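Local coordinates for cell division control protein Cdc48 (Mycobacterium smegmatis, PDB 5E7P) that probably binds and hydrolyses ATP as a Cdc48-type AAA ATPase, and has ADP bound at two sites, at residues R36-L42 with T81-V87; R288-G294 with G320-A326. All coordinates share one frame; numbering follows the deposited sequence.

Interaction 1. Residues R36-L42 with T81-V87; sequences RRGVVRL and TALLDDV
The seam of the six-stranded sheet in the CDC48 N-terminal domain lies where R41 and L83 pair, joining its two outermost strands, 39-42 and 81-84. It is a single antiparallel bridge: R41 N gives to L83 O at 3.0 Å and L83 N to R41 O at 3.0 Å, each donor lying on a lone pair in the carbonyl plane. The side chains of R41 and L83 cross, their CB atoms 3.6 Å apart, while the R41 guanidinium leads away to D34. V40 and L84 lie side by side and point the same way, V40 CG2 3.8 Å from L84 CD1; L42 CD2 reaches A82 CB at 3.7 Å.

Past the bridge the strands part, and water takes over from direct pairing; one molecule links V39 O with L83 O. Further on, D85 is the N-cap of helix 86-92. Its OD2 takes R36 N at 2.8 Å from above the carboxylate plane and also accepts from two waters, one held by R37 N and V39 N, the other by G38 N; OD1 hydrogen-bonds T88 OG1. R36 NH2 forms a salt bridge with D86 OD2 (2.8 Å), on the syn side but tilted out of the carboxylate plane. Such a closing seam is consistent with a double-psi beta-barrel.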
ATOM      1  N   ARG A  36      13.693 -18.974  -6.423  1.00 61.26           N
ATOM      2  CA  ARG A  36      12.298 -19.399  -6.485  1.00 64.17           C
ATOM      3  C   ARG A  36      11.407 -18.619  -5.518  1.00 62.35           C
ATOM      4  O   ARG A  36      10.488 -19.173  -4.916  1.00 63.30           O
ATOM      5  CB  ARG A  36      12.182 -20.910  -6.253  1.00 68.99           C
ATOM      6  CG  ARG A  36      11.233 -21.606  -7.213  1.00 72.18           C
ATOM      7  CD  ARG A  36      11.267 -23.120  -7.060  1.00 76.52           C
ATOM      8  NE  ARG A  36      12.451 -23.713  -7.675  1.00 79.24           N
ATOM      9  CZ  ARG A  36      12.639 -25.021  -7.823  1.00 82.56           C
ATOM     10  NH1 ARG A  36      11.717 -25.876  -7.402  1.00 84.00           N
ATOM     11  NH2 ARG A  36      13.747 -25.475  -8.395  1.00 83.72           N
ATOM     12  N   ARG A  37      11.691 -17.327  -5.380  1.00 59.80           N
ATOM     13  CA  ARG A  37      10.913 -16.451  -4.510  1.00 57.16           C
ATOM     14  C   ARG A  37      10.436 -15.209  -5.258  1.00 56.57           C
ATOM     15  O   ARG A  37       9.903 -14.276  -4.658  1.00 58.09           O
ATOM     16  CB  ARG A  37      11.734 -16.047  -3.283  1.00 54.70           C
ATOM     17  CG  ARG A  37      11.905 -17.160  -2.261  1.00 54.31           C
ATOM     18  CD  ARG A  37      13.001 -16.837  -1.261  1.00 53.03           C
ATOM     19  NE  ARG A  37      13.075 -17.829  -0.191  1.00 54.84           N
ATOM     20  CZ  ARG A  37      13.711 -18.993  -0.290  1.00 56.96           C
ATOM     21  NH1 ARG A  37      14.323 -19.323  -1.419  1.00 58.77           N
ATOM     22  NH2 ARG A  37      13.729 -19.835   0.736  1.00 57.14           N
ATOM     23  N   GLY A  38      10.635 -15.204  -6.573  1.00 53.30           N
ATOM     24  CA  GLY A  38      10.197 -14.103  -7.411  1.00 49.26           C
ATOM     25  C   GLY A  38      11.105 -12.892  -7.322  1.00 45.52           C
ATOM     26  O   GLY A  38      10.653 -11.756  -7.462  1.00 43.78           O
ATOM     27  N   VAL A  39      12.391 -13.135  -7.098  1.00 44.59           N
ATOM     28  CA  VAL A  39      13.348 -12.049  -6.916  1.00 44.38           C
ATOM     29  C   VAL A  39      14.532 -12.156  -7.874  1.00 45.27           C
ATOM     30  O   VAL A  39      15.185 -13.195  -7.954  1.00 48.22           O
ATOM     31  CB  VAL A  39      13.872 -12.003  -5.461  1.00 45.08           C
ATOM     32  CG1 VAL A  39      15.053 -11.046  -5.344  1.00 44.80           C
ATOM     33  CG2 VAL A  39      12.752 -11.611  -4.498  1.00 43.07           C
ATOM     34  N   VAL A  40      14.799 -11.074  -8.598  1.00 43.88           N
ATOM     35  CA  VAL A  40      15.970 -10.994  -9.465  1.00 43.57           C
ATOM     36  C   VAL A  40      16.980  -9.992  -8.892  1.00 43.10           C
ATOM     37  O   VAL A  40      16.611  -8.890  -8.484  1.00 41.88           O
ATOM     38  CB  VAL A  40      15.577 -10.620 -10.916  1.00 41.55           C
ATOM     39  CG1 VAL A  40      14.758  -9.335 -10.941  1.00 39.33           C
ATOM     40  CG2 VAL A  40      16.810 -10.498 -11.800  1.00 42.07           C
ATOM     41  N   ARG A  41      18.250 -10.386  -8.846  1.00 44.47           N
ATOM     42  CA  ARG A  41      19.288  -9.559  -8.234  1.00 43.92           C
ATOM     43  C   ARG A  41      19.970  -8.620  -9.234  1.00 44.85           C
ATOM     44  O   ARG A  41      20.600  -9.062 -10.198  1.00 43.86           O
ATOM     45  CB  ARG A  41      20.330 -10.433  -7.531  1.00 44.16           C
ATOM     46  CG  ARG A  41      19.809 -11.200  -6.325  1.00 42.58           C
ATOM     47  CD  ARG A  41      19.558 -10.277  -5.144  1.00 41.46           C
ATOM     48  NE  ARG A  41      18.934 -10.979  -4.025  1.00 42.03           N
ATOM     49  CZ  ARG A  41      18.381 -10.375  -2.977  1.00 41.50           C
ATOM     50  NH1 ARG A  41      18.371  -9.051  -2.899  1.00 39.99           N
ATOM     51  NH2 ARG A  41      17.831 -11.094  -2.008  1.00 41.14           N
ATOM     52  N   LEU A  42      19.844  -7.321  -8.985  1.00 45.34           N
ATOM     53  CA  LEU A  42      20.426  -6.307  -9.854  1.00 46.18           C
ATOM     54  C   LEU A  42      21.392  -5.414  -9.086  1.00 48.38           C
ATOM     55  O   LEU A  42      21.195  -5.143  -7.902  1.00 49.30           O
ATOM     56  CB  LEU A  42      19.323  -5.450 -10.478  1.00 44.81           C
ATOM     57  CG  LEU A  42      18.341  -6.158 -11.412  1.00 43.77           C
ATOM     58  CD1 LEU A  42      17.181  -5.242 -11.771  1.00 40.94           C
ATOM     59  CD2 LEU A  42      19.061  -6.628 -12.663  1.00 44.39           C
ATOM     60  N   THR A  81      25.758  -7.630 -14.673  1.00 48.89           N
ATOM     61  CA  THR A  81      25.244  -8.970 -14.413  1.00 49.07           C
ATOM     62  C   THR A  81      23.943  -8.966 -13.608  1.00 48.67           C
ATOM     63  O   THR A  81      23.831  -8.293 -12.581  1.00 47.53           O
ATOM     64  CB  THR A  81      26.288  -9.842 -13.683  1.00 51.21           C
ATOM     65  OG1 THR A  81      27.430 -10.033 -14.528  1.00 54.99           O
ATOM     66  CG2 THR A  81      25.698 -11.198 -13.327  1.00 50.26           C
ATOM     67  N   ALA A  82      22.960  -9.721 -14.089  1.00 47.98           N
ATOM     68  CA  ALA A  82      21.718  -9.928 -13.359  1.00 45.64           C
ATOM     69  C   ALA A  82      21.644 -11.375 -12.887  1.00 49.71           C
ATOM     70  O   ALA A  82      21.976 -12.294 -13.634  1.00 49.97           O
ATOM     71  CB  ALA A  82      20.531  -9.598 -14.235  1.00 42.23           C
ATOM     72  N   LEU A  83      21.218 -11.576 -11.643  1.00 53.12           N
ATOM     73  CA  LEU A  83      21.081 -12.922 -11.098  1.00 56.01           C
ATOM     74  C   LEU A  83      19.635 -13.393 -11.148  1.00 55.64           C
ATOM     75  O   LEU A  83      18.751 -12.795 -10.534  1.00 54.70           O
ATOM     76  CB  LEU A  83      21.609 -12.993  -9.665  1.00 58.18           C
ATOM     77  CG  LEU A  83      23.110 -12.780  -9.487  1.00 61.10           C
ATOM     78  CD1 LEU A  83      23.511 -13.038  -8.043  1.00 62.66           C
ATOM     79  CD2 LEU A  83      23.889 -13.676 -10.433  1.00 62.74           C
ATOM     80  N   LEU A  84      19.404 -14.472 -11.886  1.00 55.19           N
ATOM     81  CA  LEU A  84      18.069 -15.031 -12.031  1.00 54.63           C
ATOM     82  C   LEU A  84      18.053 -16.464 -11.513  1.00 58.46           C
ATOM     83  O   LEU A  84      19.012 -17.211 -11.709  1.00 59.85           O
ATOM     84  CB  LEU A  84      17.629 -14.999 -13.500  1.00 51.92           C
ATOM     85  CG  LEU A  84      17.261 -13.669 -14.171  1.00 48.88           C
ATOM     86  CD1 LEU A  84      18.459 -12.746 -14.334  1.00 46.90           C
ATOM     87  CD2 LEU A  84      16.613 -13.921 -15.524  1.00 50.35           C
ATOM     88  N   ASP A  85      16.970 -16.846 -10.843  1.00 60.48           N
ATOM     89  CA  ASP A  85      16.809 -18.231 -10.414  1.00 63.97           C
ATOM     90  C   ASP A  85      16.356 -19.099 -11.586  1.00 66.00           C
ATOM     91  O   ASP A  85      16.124 -18.592 -12.686  1.00 65.46           O
ATOM     92  CB  ASP A  85      15.845 -18.341  -9.228  1.00 64.80           C
ATOM     93  CG  ASP A  85      14.532 -17.616  -9.461  1.00 64.58           C
ATOM     94  OD1 ASP A  85      14.032 -17.621 -10.604  1.00 63.52           O
ATOM     95  OD2 ASP A  85      13.991 -17.043  -8.492  1.00 65.58           O
ATOM     96  N   ASP A  86      16.229 -20.402 -11.351  1.00 68.48           N
ATOM     97  CA  ASP A  86      15.909 -21.342 -12.423  1.00 70.22           C
ATOM     98  C   ASP A  86      14.566 -21.064 -13.099  1.00 67.85           C
ATOM     99  O   ASP A  86      14.454 -21.153 -14.321  1.00 68.75           O
ATOM    100  CB  ASP A  86      15.969 -22.788 -11.921  1.00 74.43           C
ATOM    101  CG  ASP A  86      15.183 -23.000 -10.641  1.00 77.00           C
ATOM    102  OD1 ASP A  86      14.267 -22.200 -10.358  1.00 75.34           O
ATOM    103  OD2 ASP A  86      15.483 -23.973  -9.917  1.00 80.33           O
ATOM    104  N   VAL A  87      13.551 -20.724 -12.309  1.00 65.57           N
ATOM    105  CA  VAL A  87      12.221 -20.481 -12.859  1.00 64.30           C
ATOM    106  C   VAL A  87      12.136 -19.171 -13.643  1.00 62.30           C
ATOM    107  O   VAL A  87      11.374 -19.070 -14.604  1.00 62.16           O
ATOM    108  CB  VAL A  87      11.118 -20.515 -11.774  1.00 62.79           C
ATOM    109  CG1 VAL A  87      10.949 -21.927 -11.233  1.00 64.50           C
ATOM    110  CG2 VAL A  87      11.433 -19.540 -10.658  1.00 60.90           C
TER
HETATM  111  O   HOH W   1      13.588 -15.758  -6.226  1.00 52.89           O
HETATM  112  O   HOH W   2      11.455 -16.919  -8.449  1.00 48.97           O
HETATM  113  O   HOH W   3      17.715 -14.003  -8.418  1.00 44.61           O

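Interaction 2. Residues R288-G294 with G320-A326; sequences RVVELDG and GGVLFIA
F324 N donates to V290 O over 2.8 Å in a nearly straight bond of 173°, and the same oxygen also receives a CA-H contact from L323. This is the middle of a regular parallel pairing in which each strand alternately donates and accepts backbone bonds. V290 N returns a bond to V322 O at 2.8 Å, L292 N one to F324 O, and the pairing ends where G294 N, just past N-cap D293, meets A326 O at 2.9 Å.

On one face E291 and F324 lie side by side. With CG of E291 anti to the backbone N (chi1 -178°) and the rest of the chain extended, E291 CD comes 3.6 Å from F324 CD2, the carboxylate and ring planes 53° apart. A salt bridge from R281 to OE1 probably helps steady that carboxylate beside the ring. V289 CG1 flanks the same phenylalanine at CB, 3.9 Å away. The other face is aliphatic: V290 CG1 touches L323 CD1 at 3.8 Å, and L292 CB rests near I325 CG1. At the start of the two strands the R288 chain bends at chi3, and G320 O lies at the edge of its guanidinium, in plane, taking a weak 3.4 Å bond from R288 NH2, which also reaches A315 O.

Strand 321-326 fits the hydrophobic Walker B strand of AAA proteins, and its A326 side chain is about 6 Å from the bound ADP. Helix 302-319, part of the beta-alpha-beta crossover, packs V316 and A312 against V290 and L292; strand 361-366 continues the sheet beyond 321-326, and strand 216-218 borders 289-293.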
ATOM      1  N   ARG A 288     -23.328 -13.964  14.844  1.00 42.95           N
ATOM      2  CA  ARG A 288     -23.321 -14.839  13.681  1.00 42.57           C
ATOM      3  C   ARG A 288     -22.993 -13.991  12.454  1.00 36.77           C
ATOM      4  O   ARG A 288     -23.569 -12.920  12.244  1.00 34.05           O
ATOM      5  CB  ARG A 288     -24.645 -15.604  13.521  1.00 47.83           C
ATOM      6  CG  ARG A 288     -25.816 -14.800  12.986  1.00 50.68           C
ATOM      7  CD  ARG A 288     -27.096 -15.631  12.969  1.00 57.18           C
ATOM      8  NE  ARG A 288     -27.004 -16.806  12.105  1.00 59.92           N
ATOM      9  CZ  ARG A 288     -27.407 -16.841  10.839  1.00 61.30           C
ATOM     10  NH1 ARG A 288     -27.284 -17.959  10.136  1.00 63.40           N
ATOM     11  NH2 ARG A 288     -27.931 -15.760  10.275  1.00 59.51           N
ATOM     12  N   VAL A 289     -22.033 -14.449  11.664  1.00 34.30           N
ATOM     13  CA  VAL A 289     -21.571 -13.656  10.538  1.00 33.04           C
ATOM     14  C   VAL A 289     -21.812 -14.353   9.211  1.00 34.56           C
ATOM     15  O   VAL A 289     -21.405 -15.497   9.010  1.00 37.50           O
ATOM     16  CB  VAL A 289     -20.077 -13.311  10.667  1.00 28.88           C
ATOM     17  CG1 VAL A 289     -19.651 -12.396   9.535  1.00 24.22           C
ATOM     18  CG2 VAL A 289     -19.809 -12.659  12.004  1.00 28.37           C
ATOM     19  N   VAL A 290     -22.487 -13.651   8.311  1.00 33.44           N
ATOM     20  CA  VAL A 290     -22.633 -14.108   6.941  1.00 35.02           C
ATOM     21  C   VAL A 290     -21.579 -13.396   6.104  1.00 37.57           C
ATOM     22  O   VAL A 290     -21.646 -12.182   5.906  1.00 37.05           O
ATOM     23  CB  VAL A 290     -24.034 -13.805   6.393  1.00 31.72           C
ATOM     24  CG1 VAL A 290     -24.149 -14.268   4.947  1.00 31.52           C
ATOM     25  CG2 VAL A 290     -25.090 -14.472   7.263  1.00 30.68           C
ATOM     26  N   GLU A 291     -20.598 -14.154   5.624  1.00 39.96           N
ATOM     27  CA  GLU A 291     -19.450 -13.561   4.950  1.00 41.20           C
ATOM     28  C   GLU A 291     -19.358 -13.904   3.464  1.00 42.61           C
ATOM     29  O   GLU A 291     -19.455 -15.067   3.070  1.00 43.03           O
ATOM     30  CB  GLU A 291     -18.152 -13.958   5.657  1.00 42.69           C
ATOM     31  CG  GLU A 291     -16.904 -13.341   5.053  1.00 45.51           C
ATOM     32  CD  GLU A 291     -15.658 -13.639   5.867  1.00 49.60           C
ATOM     33  OE1 GLU A 291     -14.544 -13.395   5.359  1.00 49.13           O
ATOM     34  OE2 GLU A 291     -15.795 -14.115   7.015  1.00 52.45           O
ATOM     35  N   LEU A 292     -19.173 -12.870   2.650  1.00 42.05           N
ATOM     36  CA  LEU A 292     -18.873 -13.035   1.235  1.00 41.96           C
ATOM     37  C   LEU A 292     -17.452 -12.564   0.978  1.00 40.44           C
ATOM     38  O   LEU A 292     -17.005 -11.572   1.556  1.00 36.71           O
ATOM     39  CB  LEU A 292     -19.828 -12.209   0.370  1.00 41.04           C
ATOM     40  CG  LEU A 292     -21.221 -12.758   0.059  1.00 42.75           C
ATOM     41  CD1 LEU A 292     -21.995 -11.758  -0.782  1.00 42.64           C
ATOM     42  CD2 LEU A 292     -21.120 -14.089  -0.659  1.00 43.94           C
ATOM     43  N   ASP A 293     -16.740 -13.277   0.112  1.00 41.97           N
ATOM     44  CA  ASP A 293     -15.447 -12.805  -0.352  1.00 41.84           C
ATOM     45  C   ASP A 293     -15.655 -11.948  -1.593  1.00 37.21           C
ATOM     46  O   ASP A 293     -15.922 -12.470  -2.675  1.00 36.71           O
ATOM     47  CB  ASP A 293     -14.502 -13.966  -0.664  1.00 48.36           C
ATOM     48  CG  ASP A 293     -13.105 -13.494  -1.032  1.00 53.05           C
ATOM     49  OD1 ASP A 293     -12.619 -12.532  -0.402  1.00 52.60           O
ATOM     50  OD2 ASP A 293     -12.496 -14.074  -1.953  1.00 57.10           O
ATOM     51  N   GLY A 294     -15.544 -10.634  -1.416  1.00 33.47           N
ATOM     52  CA  GLY A 294     -15.706  -9.670  -2.491  1.00 31.96           C
ATOM     53  C   GLY A 294     -15.096 -10.027  -3.837  1.00 33.48           C
ATOM     54  O   GLY A 294     -15.780  -9.958  -4.860  1.00 33.38           O
ATOM     55  N   GLY A 320     -30.748 -12.700  11.626  1.00 49.26           N
ATOM     56  CA  GLY A 320     -30.091 -11.509  12.133  1.00 46.43           C
ATOM     57  C   GLY A 320     -28.591 -11.717  12.195  1.00 43.38           C
ATOM     58  O   GLY A 320     -28.098 -12.802  11.892  1.00 43.85           O
ATOM     59  N   GLY A 321     -27.859 -10.678  12.581  1.00 40.58           N
ATOM     60  CA  GLY A 321     -26.417 -10.777  12.701  1.00 37.63           C
ATOM     61  C   GLY A 321     -25.672  -9.820  11.792  1.00 35.12           C
ATOM     62  O   GLY A 321     -26.188  -8.763  11.428  1.00 35.24           O
ATOM     63  N   VAL A 322     -24.454 -10.196  11.416  1.00 32.32           N
ATOM     64  CA  VAL A 322     -23.602  -9.323  10.621  1.00 28.86           C
ATOM     65  C   VAL A 322     -23.361  -9.856   9.210  1.00 29.83           C
ATOM     66  O   VAL A 322     -22.896 -10.985   9.032  1.00 28.93           O
ATOM     67  CB  VAL A 322     -22.241  -9.102  11.304  1.00 26.29           C
ATOM     68  CG1 VAL A 322     -21.368  -8.199  10.460  1.00 25.82           C
ATOM     69  CG2 VAL A 322     -22.435  -8.506  12.675  1.00 28.70           C
ATOM     70  N   LEU A 323     -23.684  -9.038   8.213  1.00 31.29           N
ATOM     71  CA  LEU A 323     -23.312  -9.329   6.832  1.00 31.35           C
ATOM     72  C   LEU A 323     -21.964  -8.682   6.556  1.00 29.12           C
ATOM     73  O   LEU A 323     -21.824  -7.460   6.634  1.00 28.93           O
ATOM     74  CB  LEU A 323     -24.359  -8.801   5.846  1.00 31.64           C
ATOM     75  CG  LEU A 323     -24.090  -9.090   4.361  1.00 31.22           C
ATOM     76  CD1 LEU A 323     -24.194 -10.583   4.057  1.00 31.05           C
ATOM     77  CD2 LEU A 323     -25.028  -8.300   3.463  1.00 28.98           C
ATOM     78  N   PHE A 324     -20.965  -9.505   6.252  1.00 26.68           N
ATOM     79  CA  PHE A 324     -19.612  -9.006   6.041  1.00 24.73           C
ATOM     80  C   PHE A 324     -19.090  -9.328   4.643  1.00 27.75           C
ATOM     81  O   PHE A 324     -19.036 -10.489   4.237  1.00 30.71           O
ATOM     82  CB  PHE A 324     -18.663  -9.552   7.119  1.00 23.40           C
ATOM     83  CG  PHE A 324     -17.208  -9.281   6.850  1.00 24.74           C
ATOM     84  CD1 PHE A 324     -16.777  -8.020   6.461  1.00 23.84           C
ATOM     85  CD2 PHE A 324     -16.264 -10.285   7.003  1.00 26.45           C
ATOM     86  CE1 PHE A 324     -15.435  -7.773   6.214  1.00 24.55           C
ATOM     87  CE2 PHE A 324     -14.920 -10.043   6.761  1.00 26.19           C
ATOM     88  CZ  PHE A 324     -14.506  -8.788   6.367  1.00 24.68           C
ATOM     89  N   ILE A 325     -18.710  -8.285   3.913  1.00 26.68           N
ATOM     90  CA  ILE A 325     -18.081  -8.452   2.609  1.00 26.98           C
ATOM     91  C   ILE A 325     -16.643  -7.944   2.638  1.00 26.18           C
ATOM     92  O   ILE A 325     -16.397  -6.737   2.692  1.00 24.65           O
ATOM     93  CB  ILE A 325     -18.868  -7.738   1.487  1.00 24.79           C
ATOM     94  CG1 ILE A 325     -20.293  -8.286   1.407  1.00 27.36           C
ATOM     95  CG2 ILE A 325     -18.172  -7.922   0.155  1.00 22.60           C
ATOM     96  CD1 ILE A 325     -21.150  -7.611   0.360  1.00 27.52           C
ATOM     97  N   ALA A 326     -15.696  -8.875   2.615  1.00 28.10           N
ATOM     98  CA  ALA A 326     -14.283  -8.526   2.610  1.00 28.90           C
ATOM     99  C   ALA A 326     -13.872  -8.013   1.235  1.00 31.54           C
ATOM    100  O   ALA A 326     -14.133  -8.662   0.220  1.00 34.30           O
ATOM    101  CB  ALA A 326     -13.437  -9.726   3.006  1.00 28.78           C
TER

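How the interactions relate
Followed from the N terminus, interaction 1 comes first and closes a loop of 38 residues that includes strands 57-61 and 65-72 and a short helix, all within the CDC48 N-terminal domain. The chain then runs on through another sheet before reaching the first AAA module, where interaction 2 closes a 25-residue, almost wholly helical connection. The two loops follow one another, neither nesting nor crossing. Their centres stand 41 Å apart and their nearest atoms about 23 Å, without touching. The pair illustrates two ways to join distant strands: an antiparallel seam between outermost strands, and a parallel neighbour pair reached by a helical crossover.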